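PDB 3ORQ: N5-Carboxyaminoimidazole ribonucleotide synthetase from Staphylococcus aureus subsp. aureus, which catalyses the ATP-dependent carboxylation of 5-aminoimidazole ribonucleotide with bicarbonate to give N5-carboxyaminoimidazole ribonucleotide, a step of purine biosynthesis. Local coordinates for residues Q32-E45 and V52-A66. Residues are numbered along the deposited sequence; the frame is centred on the assembly and turned at random.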
ATOM      1  N   GLN A  32       3.290  -6.090   6.637  1.00  2.00           N
ATOM      2  CA  GLN A  32       4.596  -5.429   6.915  1.00  2.00           C
ATOM      3  C   GLN A  32       4.436  -3.932   7.193  1.00  2.00           C
ATOM      4  O   GLN A  32       5.023  -3.384   8.132  1.00  2.00           O
ATOM      5  CB  GLN A  32       5.585  -5.700   5.784  1.00  2.00           C
ATOM      6  CG  GLN A  32       6.197  -7.121   5.900  1.00  2.00           C
ATOM      7  CD  GLN A  32       7.564  -7.160   5.359  1.00  2.30           C
ATOM      8  OE1 GLN A  32       8.415  -6.339   5.745  1.00  4.71           O
ATOM      9  NE2 GLN A  32       7.822  -8.089   4.433  1.00  2.00           N
ATOM     10  N   LYS A  33       3.601  -3.258   6.407  1.00  2.00           N
ATOM     11  CA  LYS A  33       3.204  -1.890   6.719  1.00  2.00           C
ATOM     12  C   LYS A  33       2.747  -1.685   8.214  1.00  2.00           C
ATOM     13  O   LYS A  33       3.130  -0.720   8.832  1.00  2.00           O
ATOM     14  CB  LYS A  33       2.045  -1.475   5.813  1.00  2.00           C
ATOM     15  CG  LYS A  33       1.404  -0.137   6.229  1.00  2.00           C
ATOM     16  CD  LYS A  33       0.281   0.180   5.288  1.00  5.52           C
ATOM     17  CE  LYS A  33      -0.870  -0.828   5.433  1.00  9.88           C
ATOM     18  NZ  LYS A  33      -2.019  -0.433   4.584  1.00  7.95           N
HETATM   19  N   MSE A  34       1.912  -2.582   8.734  0.51  2.00           N
HETATM   20  CA  MSE A  34       1.429  -2.521  10.128  0.51  2.00           C
HETATM   21  C   MSE A  34       2.445  -3.016  11.157  0.51  2.00           C
HETATM   22  O   MSE A  34       2.175  -2.987  12.361  0.51  2.33           O
HETATM   23  CB  MSE A  34       0.128  -3.331  10.286  0.51  2.00           C
HETATM   24  CG  MSE A  34      -1.084  -2.642   9.699  0.51  2.00           C
HETATM   25 SE   MSE A  34      -2.698  -3.758   9.674  0.51 19.14          SE
HETATM   26  CE  MSE A  34      -3.652  -2.618   8.393  0.51  2.00           C
ATOM     27  N   GLY A  35       3.590  -3.503  10.696  1.00  2.00           N
ATOM     28  CA  GLY A  35       4.650  -3.924  11.633  1.00  2.00           C
ATOM     29  C   GLY A  35       4.577  -5.375  12.123  1.00  2.33           C
ATOM     30  O   GLY A  35       5.145  -5.688  13.163  1.00  2.03           O
ATOM     31  N   TYR A  36       3.886  -6.241  11.377  1.00  2.00           N
ATOM     32  CA  TYR A  36       3.924  -7.693  11.596  1.00  2.00           C
ATOM     33  C   TYR A  36       4.993  -8.331  10.691  1.00  2.00           C
ATOM     34  O   TYR A  36       5.258  -7.853   9.579  1.00  2.34           O
ATOM     35  CB  TYR A  36       2.549  -8.325  11.295  1.00  2.00           C
ATOM     36  CG  TYR A  36       1.509  -7.851  12.273  1.00  2.00           C
ATOM     37  CD1 TYR A  36       1.420  -8.421  13.526  1.00  2.00           C
ATOM     38  CD2 TYR A  36       0.658  -6.797  11.966  1.00  2.00           C
ATOM     39  CE1 TYR A  36       0.509  -7.977  14.452  1.00  2.00           C
ATOM     40  CE2 TYR A  36      -0.274  -6.333  12.898  1.00  2.00           C
ATOM     41  CZ  TYR A  36      -0.314  -6.921  14.154  1.00  2.00           C
ATOM     42  OH  TYR A  36      -1.216  -6.506  15.105  1.00  2.00           O
ATOM     43  N   LYS A  37       5.613  -9.393  11.172  1.00  2.00           N
ATOM     44  CA  LYS A  37       6.539 -10.127  10.354  1.00  3.04           C
ATOM     45  C   LYS A  37       5.753 -11.160   9.580  1.00  4.29           C
ATOM     46  O   LYS A  37       4.658 -11.551   9.987  1.00  2.00           O
ATOM     47  CB  LYS A  37       7.614 -10.784  11.211  1.00  3.23           C
ATOM     48  CG  LYS A  37       8.370  -9.788  12.069  1.00  7.19           C
ATOM     49  CD  LYS A  37       9.257 -10.572  13.039  1.00 17.14           C
ATOM     50  CE  LYS A  37      10.044  -9.639  13.957  1.00 21.98           C
ATOM     51  NZ  LYS A  37      11.004  -8.891  13.139  1.00 22.47           N
ATOM     52  N   VAL A  38       6.302 -11.607   8.459  1.00  4.77           N
ATOM     53  CA  VAL A  38       5.553 -12.516   7.604  1.00  2.84           C
ATOM     54  C   VAL A  38       6.399 -13.718   7.243  1.00  3.93           C
ATOM     55  O   VAL A  38       7.496 -13.561   6.714  1.00  3.82           O
ATOM     56  CB  VAL A  38       5.150 -11.832   6.280  1.00  2.51           C
ATOM     57  CG1 VAL A  38       4.520 -12.864   5.328  1.00  4.11           C
ATOM     58  CG2 VAL A  38       4.171 -10.670   6.531  1.00  2.00           C
ATOM     59  N   VAL A  39       5.859 -14.914   7.499  1.00  4.69           N
ATOM     60  CA  VAL A  39       6.428 -16.164   6.979  1.00  4.15           C
ATOM     61  C   VAL A  39       5.461 -16.729   5.932  1.00  3.94           C
ATOM     62  O   VAL A  39       4.264 -16.854   6.182  1.00  6.59           O
ATOM     63  CB  VAL A  39       6.631 -17.199   8.111  1.00  4.23           C
ATOM     64  CG1 VAL A  39       7.137 -18.490   7.546  1.00  3.18           C
ATOM     65  CG2 VAL A  39       7.664 -16.674   9.098  1.00  5.24           C
ATOM     66  N   VAL A  40       5.955 -17.062   4.756  1.00  2.34           N
ATOM     67  CA  VAL A  40       5.047 -17.525   3.739  1.00  2.34           C
ATOM     68  C   VAL A  40       5.468 -18.939   3.246  1.00  4.96           C
ATOM     69  O   VAL A  40       6.671 -19.236   3.111  1.00  4.98           O
ATOM     70  CB  VAL A  40       4.939 -16.509   2.541  1.00  2.50           C
ATOM     71  CG1 VAL A  40       6.322 -16.294   1.880  1.00  2.00           C
ATOM     72  CG2 VAL A  40       3.963 -17.039   1.480  1.00  2.00           C
ATOM     73  N   LEU A  41       4.463 -19.787   3.001  1.00  4.66           N
ATOM     74  CA  LEU A  41       4.671 -21.162   2.532  1.00  5.97           C
ATOM     75  C   LEU A  41       4.037 -21.319   1.140  1.00  6.52           C
ATOM     76  O   LEU A  41       2.854 -21.013   0.923  1.00  6.74           O
ATOM     77  CB  LEU A  41       4.071 -22.183   3.519  1.00  4.33           C
ATOM     78  CG  LEU A  41       4.372 -23.668   3.259  1.00  6.63           C
ATOM     79  CD1 LEU A  41       4.397 -24.521   4.551  1.00  6.09           C
ATOM     80  CD2 LEU A  41       3.420 -24.258   2.234  1.00  6.71           C
ATOM     81  N   ASP A  42       4.831 -21.793   0.191  1.00  6.64           N
ATOM     82  CA  ASP A  42       4.363 -22.000  -1.170  1.00  5.86           C
ATOM     83  C   ASP A  42       5.336 -23.008  -1.801  1.00  7.60           C
ATOM     84  O   ASP A  42       6.544 -22.943  -1.532  1.00  9.95           O
ATOM     85  CB  ASP A  42       4.382 -20.661  -1.938  1.00  5.75           C
ATOM     86  CG  ASP A  42       3.614 -20.715  -3.255  1.00  8.18           C
ATOM     87  OD1 ASP A  42       2.459 -20.226  -3.314  1.00  8.11           O
ATOM     88  OD2 ASP A  42       4.135 -21.282  -4.233  1.00 12.02           O
ATOM     89  N   PRO A  43       4.836 -23.904  -2.668  1.00  8.11           N
ATOM     90  CA  PRO A  43       5.713 -24.857  -3.388  1.00  8.38           C
ATOM     91  C   PRO A  43       6.650 -24.214  -4.406  1.00 10.00           C
ATOM     92  O   PRO A  43       7.675 -24.799  -4.775  1.00  9.15           O
ATOM     93  CB  PRO A  43       4.705 -25.789  -4.112  1.00 10.32           C
ATOM     94  CG  PRO A  43       3.405 -24.949  -4.208  1.00  9.26           C
ATOM     95  CD  PRO A  43       3.396 -24.156  -2.924  1.00  5.82           C
ATOM     96  N   SER A  44       6.319 -23.003  -4.855  1.00 11.87           N
ATOM     97  CA  SER A  44       7.073 -22.404  -5.942  1.00 13.12           C
ATOM     98  C   SER A  44       8.028 -21.299  -5.455  1.00 14.26           C
ATOM     99  O   SER A  44       7.615 -20.332  -4.762  1.00 11.93           O
ATOM    100  CB  SER A  44       6.126 -21.881  -7.018  1.00 12.64           C
ATOM    101  OG  SER A  44       6.848 -21.080  -7.921  1.00 17.02           O
ATOM    102  N   GLU A  45       9.295 -21.428  -5.834  1.00 14.25           N
ATOM    103  CA  GLU A  45      10.303 -20.467  -5.425  1.00 16.91           C
ATOM    104  C   GLU A  45      10.174 -19.136  -6.170  1.00 15.70           C
ATOM    105  O   GLU A  45      10.824 -18.146  -5.802  1.00 13.61           O
ATOM    106  CB  GLU A  45      11.716 -21.038  -5.636  1.00 20.25           C
ATOM    107  CG  GLU A  45      12.190 -20.999  -7.074  1.00 28.48           C
ATOM    108  CD  GLU A  45      13.526 -21.702  -7.269  1.00 39.12           C
ATOM    109  OE1 GLU A  45      14.144 -22.111  -6.246  1.00 43.14           O
ATOM    110  OE2 GLU A  45      13.948 -21.853  -8.445  1.00 40.90           O
ATOM    111  N   VAL A  52       8.250 -10.264  -0.183  1.00  2.00           N
ATOM    112  CA  VAL A  52       7.644  -9.431   0.844  1.00  2.00           C
ATOM    113  C   VAL A  52       7.343 -10.246   2.138  1.00  2.00           C
ATOM    114  O   VAL A  52       6.385  -9.948   2.892  1.00  2.00           O
ATOM    115  CB  VAL A  52       6.376  -8.746   0.290  1.00  2.00           C
ATOM    116  CG1 VAL A  52       6.754  -7.690  -0.727  1.00  2.00           C
ATOM    117  CG2 VAL A  52       5.418  -9.750  -0.320  1.00  2.00           C
ATOM    118  N   ALA A  53       8.147 -11.307   2.350  1.00  2.00           N
ATOM    119  CA  ALA A  53       8.119 -12.121   3.581  1.00  2.00           C
ATOM    120  C   ALA A  53       9.465 -12.077   4.288  1.00  2.12           C
ATOM    121  O   ALA A  53      10.480 -11.939   3.639  1.00  3.70           O
ATOM    122  CB  ALA A  53       7.802 -13.522   3.255  1.00  2.00           C
ATOM    123  N   HIS A  54       9.467 -12.160   5.614  1.00  2.44           N
ATOM    124  CA  HIS A  54      10.697 -12.299   6.379  1.00  2.89           C
ATOM    125  C   HIS A  54      11.277 -13.658   6.166  1.00  5.65           C
ATOM    126  O   HIS A  54      12.480 -13.816   6.126  1.00  6.74           O
ATOM    127  CB  HIS A  54      10.428 -12.096   7.878  1.00  2.93           C
ATOM    128  CG  HIS A  54      10.104 -10.678   8.219  1.00  2.00           C
ATOM    129  ND1 HIS A  54       8.887 -10.122   7.923  1.00  2.73           N
ATOM    130  CD2 HIS A  54      10.846  -9.682   8.755  1.00  2.00           C
ATOM    131  CE1 HIS A  54       8.877  -8.847   8.288  1.00  2.00           C
ATOM    132  NE2 HIS A  54      10.049  -8.557   8.802  1.00  2.00           N
ATOM    133  N   GLU A  55      10.415 -14.639   5.958  1.00  5.00           N
ATOM    134  CA  GLU A  55      10.904 -15.966   5.766  1.00  8.84           C
ATOM    135  C   GLU A  55      10.058 -16.688   4.724  1.00  7.76           C
ATOM    136  O   GLU A  55       8.852 -16.488   4.649  1.00  9.33           O
ATOM    137  CB  GLU A  55      10.846 -16.651   7.117  1.00 13.36           C
ATOM    138  CG  GLU A  55      11.577 -17.931   7.251  1.00 20.31           C
ATOM    139  CD  GLU A  55      11.885 -18.229   8.713  1.00 25.22           C
ATOM    140  OE1 GLU A  55      11.759 -17.318   9.589  1.00 26.74           O
ATOM    141  OE2 GLU A  55      12.259 -19.382   8.963  1.00 28.54           O
ATOM    142  N   PHE A  56      10.702 -17.515   3.909  1.00  7.58           N
ATOM    143  CA  PHE A  56      10.021 -18.261   2.877  1.00  7.39           C
ATOM    144  C   PHE A  56      10.257 -19.756   3.138  1.00  8.62           C
ATOM    145  O   PHE A  56      11.405 -20.189   3.293  1.00  8.33           O
ATOM    146  CB  PHE A  56      10.534 -17.837   1.494  1.00  8.20           C
ATOM    147  CG  PHE A  56      10.078 -18.730   0.389  1.00 10.01           C
ATOM    148  CD1 PHE A  56       8.745 -18.909   0.145  1.00  9.88           C
ATOM    149  CD2 PHE A  56      11.002 -19.421  -0.405  1.00 12.01           C
ATOM    150  CE1 PHE A  56       8.322 -19.783  -0.875  1.00 11.47           C
ATOM    151  CE2 PHE A  56      10.576 -20.297  -1.435  1.00  7.03           C
ATOM    152  CZ  PHE A  56       9.264 -20.468  -1.662  1.00  8.00           C
ATOM    153  N   ILE A  57       9.173 -20.517   3.248  1.00  8.34           N
ATOM    154  CA  ILE A  57       9.233 -21.955   3.389  1.00  8.60           C
ATOM    155  C   ILE A  57       8.699 -22.569   2.080  1.00 10.40           C
ATOM    156  O   ILE A  57       7.502 -22.458   1.754  1.00 10.26           O
ATOM    157  CB  ILE A  57       8.384 -22.472   4.519  1.00  8.13           C
ATOM    158  CG1 ILE A  57       8.883 -21.971   5.889  1.00  7.55           C
ATOM    159  CG2 ILE A  57       8.349 -24.013   4.488  1.00  5.72           C
ATOM    160  CD1 ILE A  57       7.887 -22.293   7.049  1.00  2.00           C
ATOM    161  N   GLN A  58       9.601 -23.187   1.316  1.00 10.84           N
ATOM    162  CA  GLN A  58       9.204 -23.818   0.062  1.00 10.17           C
ATOM    163  C   GLN A  58       8.767 -25.257   0.389  1.00  9.44           C
ATOM    164  O   GLN A  58       9.581 -26.072   0.834  1.00  9.84           O
ATOM    165  CB  GLN A  58      10.354 -23.808  -0.967  1.00  9.14           C
ATOM    166  CG  GLN A  58       9.944 -24.467  -2.291  1.00 11.46           C
ATOM    167  CD  GLN A  58      11.008 -24.398  -3.416  1.00 14.42           C
ATOM    168  OE1 GLN A  58      12.163 -24.047  -3.191  1.00 10.68           O
ATOM    169  NE2 GLN A  58      10.589 -24.736  -4.635  1.00 13.62           N
ATOM    170  N   ALA A  59       7.485 -25.536   0.196  1.00  7.09           N
ATOM    171  CA  ALA A  59       6.930 -26.850   0.421  1.00  9.88           C
ATOM    172  C   ALA A  59       5.531 -26.937  -0.179  1.00 11.16           C
ATOM    173  O   ALA A  59       4.870 -25.928  -0.378  1.00 12.44           O
ATOM    174  CB  ALA A  59       6.895 -27.148   1.915  1.00  8.85           C
ATOM    175  N   LYS A  60       5.079 -28.147  -0.466  1.00 14.08           N
ATOM    176  CA  LYS A  60       3.710 -28.357  -0.950  1.00 16.94           C
ATOM    177  C   LYS A  60       2.695 -28.113   0.160  1.00 16.57           C
ATOM    178  O   LYS A  60       3.014 -28.184   1.356  1.00 14.95           O
ATOM    179  CB  LYS A  60       3.534 -29.773  -1.523  1.00 17.90           C
ATOM    180  CG  LYS A  60       4.482 -30.096  -2.670  1.00 21.75           C
ATOM    181  CD  LYS A  60       4.160 -31.435  -3.291  1.00 26.92           C
ATOM    182  CE  LYS A  60       5.021 -31.607  -4.516  1.00 30.13           C
ATOM    183  NZ  LYS A  60       4.486 -32.688  -5.388  1.00 34.63           N
ATOM    184  N   TYR A  61       1.464 -27.842  -0.241  1.00 18.00           N
ATOM    185  CA  TYR A  61       0.405 -27.547   0.723  1.00 20.06           C
ATOM    186  C   TYR A  61      -0.077 -28.776   1.517  1.00 19.69           C
ATOM    187  O   TYR A  61      -0.727 -28.633   2.544  1.00 20.50           O
ATOM    188  CB  TYR A  61      -0.756 -26.860   0.025  1.00 19.80           C
ATOM    189  CG  TYR A  61      -0.389 -25.612  -0.759  1.00 18.31           C
ATOM    190  CD1 TYR A  61       0.150 -24.487  -0.129  1.00 14.87           C
ATOM    191  CD2 TYR A  61      -0.599 -25.557  -2.143  1.00 19.64           C
ATOM    192  CE1 TYR A  61       0.463 -23.317  -0.862  1.00 12.91           C
ATOM    193  CE2 TYR A  61      -0.307 -24.397  -2.884  1.00 17.58           C
ATOM    194  CZ  TYR A  61       0.221 -23.278  -2.225  1.00 17.05           C
ATOM    195  OH  TYR A  61       0.541 -22.156  -2.968  1.00 18.90           O
ATOM    196  N   ASP A  62       0.257 -29.970   1.051  1.00 19.75           N
ATOM    197  CA  ASP A  62      -0.066 -31.210   1.781  1.00 21.42           C
ATOM    198  C   ASP A  62       1.087 -31.652   2.703  1.00 20.87           C
ATOM    199  O   ASP A  62       0.945 -32.630   3.424  1.00 22.66           O
ATOM    200  CB  ASP A  62      -0.390 -32.353   0.798  1.00 22.55           C
ATOM    201  CG  ASP A  62       0.760 -32.610  -0.201  1.00 28.90           C
ATOM    202  OD1 ASP A  62       1.264 -31.617  -0.756  1.00 33.04           O
ATOM    203  OD2 ASP A  62       1.167 -33.778  -0.454  1.00 33.61           O
ATOM    204  N   ASP A  63       2.218 -30.940   2.668  1.00 18.34           N
ATOM    205  CA  ASP A  63       3.442 -31.336   3.375  1.00 16.06           C
ATOM    206  C   ASP A  63       3.334 -30.983   4.871  1.00 16.61           C
ATOM    207  O   ASP A  63       3.468 -29.813   5.276  1.00 15.80           O
ATOM    208  CB  ASP A  63       4.634 -30.682   2.672  1.00 15.75           C
ATOM    209  CG  ASP A  63       5.991 -31.016   3.297  1.00 16.27           C
ATOM    210  OD1 ASP A  63       6.059 -31.474   4.444  1.00 17.39           O
ATOM    211  OD2 ASP A  63       7.024 -30.789   2.620  1.00 15.02           O
ATOM    212  N   GLU A  64       3.077 -32.010   5.686  1.00 15.14           N
ATOM    213  CA  GLU A  64       2.792 -31.871   7.117  1.00 15.03           C
ATOM    214  C   GLU A  64       3.968 -31.344   7.950  1.00 14.17           C
ATOM    215  O   GLU A  64       3.757 -30.563   8.882  1.00 12.45           O
ATOM    216  CB  GLU A  64       2.265 -33.216   7.698  1.00 16.19           C
ATOM    217  CG  GLU A  64       1.842 -33.163   9.178  1.00 19.54           C
ATOM    218  CD  GLU A  64       1.179 -34.467   9.710  1.00 29.28           C
ATOM    219  OE1 GLU A  64       0.572 -35.253   8.918  1.00 32.20           O
ATOM    220  OE2 GLU A  64       1.265 -34.693  10.942  1.00 29.27           O
ATOM    221  N   LYS A  65       5.190 -31.771   7.623  1.00 15.31           N
ATOM    222  CA  LYS A  65       6.373 -31.278   8.345  1.00 17.34           C
ATOM    223  C   LYS A  65       6.528 -29.766   8.138  1.00 15.59           C
ATOM    224  O   LYS A  65       6.820 -29.021   9.070  1.00 15.59           O
ATOM    225  CB  LYS A  65       7.681 -31.972   7.906  1.00 18.41           C
ATOM    226  CG  LYS A  65       7.675 -33.487   7.933  1.00 24.26           C
ATOM    227  CD  LYS A  65       8.063 -34.048   9.291  1.00 29.16           C
ATOM    228  CE  LYS A  65       8.211 -35.581   9.227  1.00 30.42           C
ATOM    229  NZ  LYS A  65       8.318 -36.191  10.579  1.00 31.09           N
ATOM    230  N   ALA A  66       6.372 -29.343   6.892  1.00 13.74           N
ATOM    231  CA  ALA A  66       6.553 -27.937   6.535  1.00 12.96           C
ATOM    232  C   ALA A  66       5.443 -27.084   7.160  1.00 12.33           C
ATOM    233  O   ALA A  66       5.736 -26.026   7.704  1.00 10.47           O
ATOM    234  CB  ALA A  66       6.575 -27.766   5.066  1.00 11.25           C
TER
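Strands 37-42 and 55-58 are neighbours in the parallel, Rossmann-like sheet of the preATP-grasp domain, and their backbones alternate donors and acceptors: Glu55 N to Val38 O, Val40 N to Glu55 O, then Ile57 N to Val40 O, 2.8 Å and almost straight at 177°. At the start of the pair the His54 ring leans toward strand 37-42, its CG beside its own backbone N (chi1 -70°), and ND1 accepts from Val38 N at 3.0 Å, the donor tilted 35° from the ring plane. Lys37 CB lies over one face of that imidazole, a CH-pi contact 3.7 Å from the centroid. At the far end Tyr61 OH donates to Asp42 OD1 (2.7 Å), coming from above the carboxylate plane, while Pro43 CD makes a CH-pi contact over one face of the phenol ring, offset toward its rim. Three hydrogen bonds grip the Asp42 carboxylate: besides Tyr61 OH, OD1 accepts from Gly20 N, and OD2 from Ser44 N, which closes an Asx turn. Gln58, its chain extended, reaches Pro43 O through NE2 at 2.9 Å. Val39, Leu41 and Ile57 share the face packed by helix 64-73; Val38 turns to helix 22-33. Strand 14-18 flanks 37-42, leaving 55-58 outermost within the chain, and Tyr51 of the second subunit meets the His54 ring.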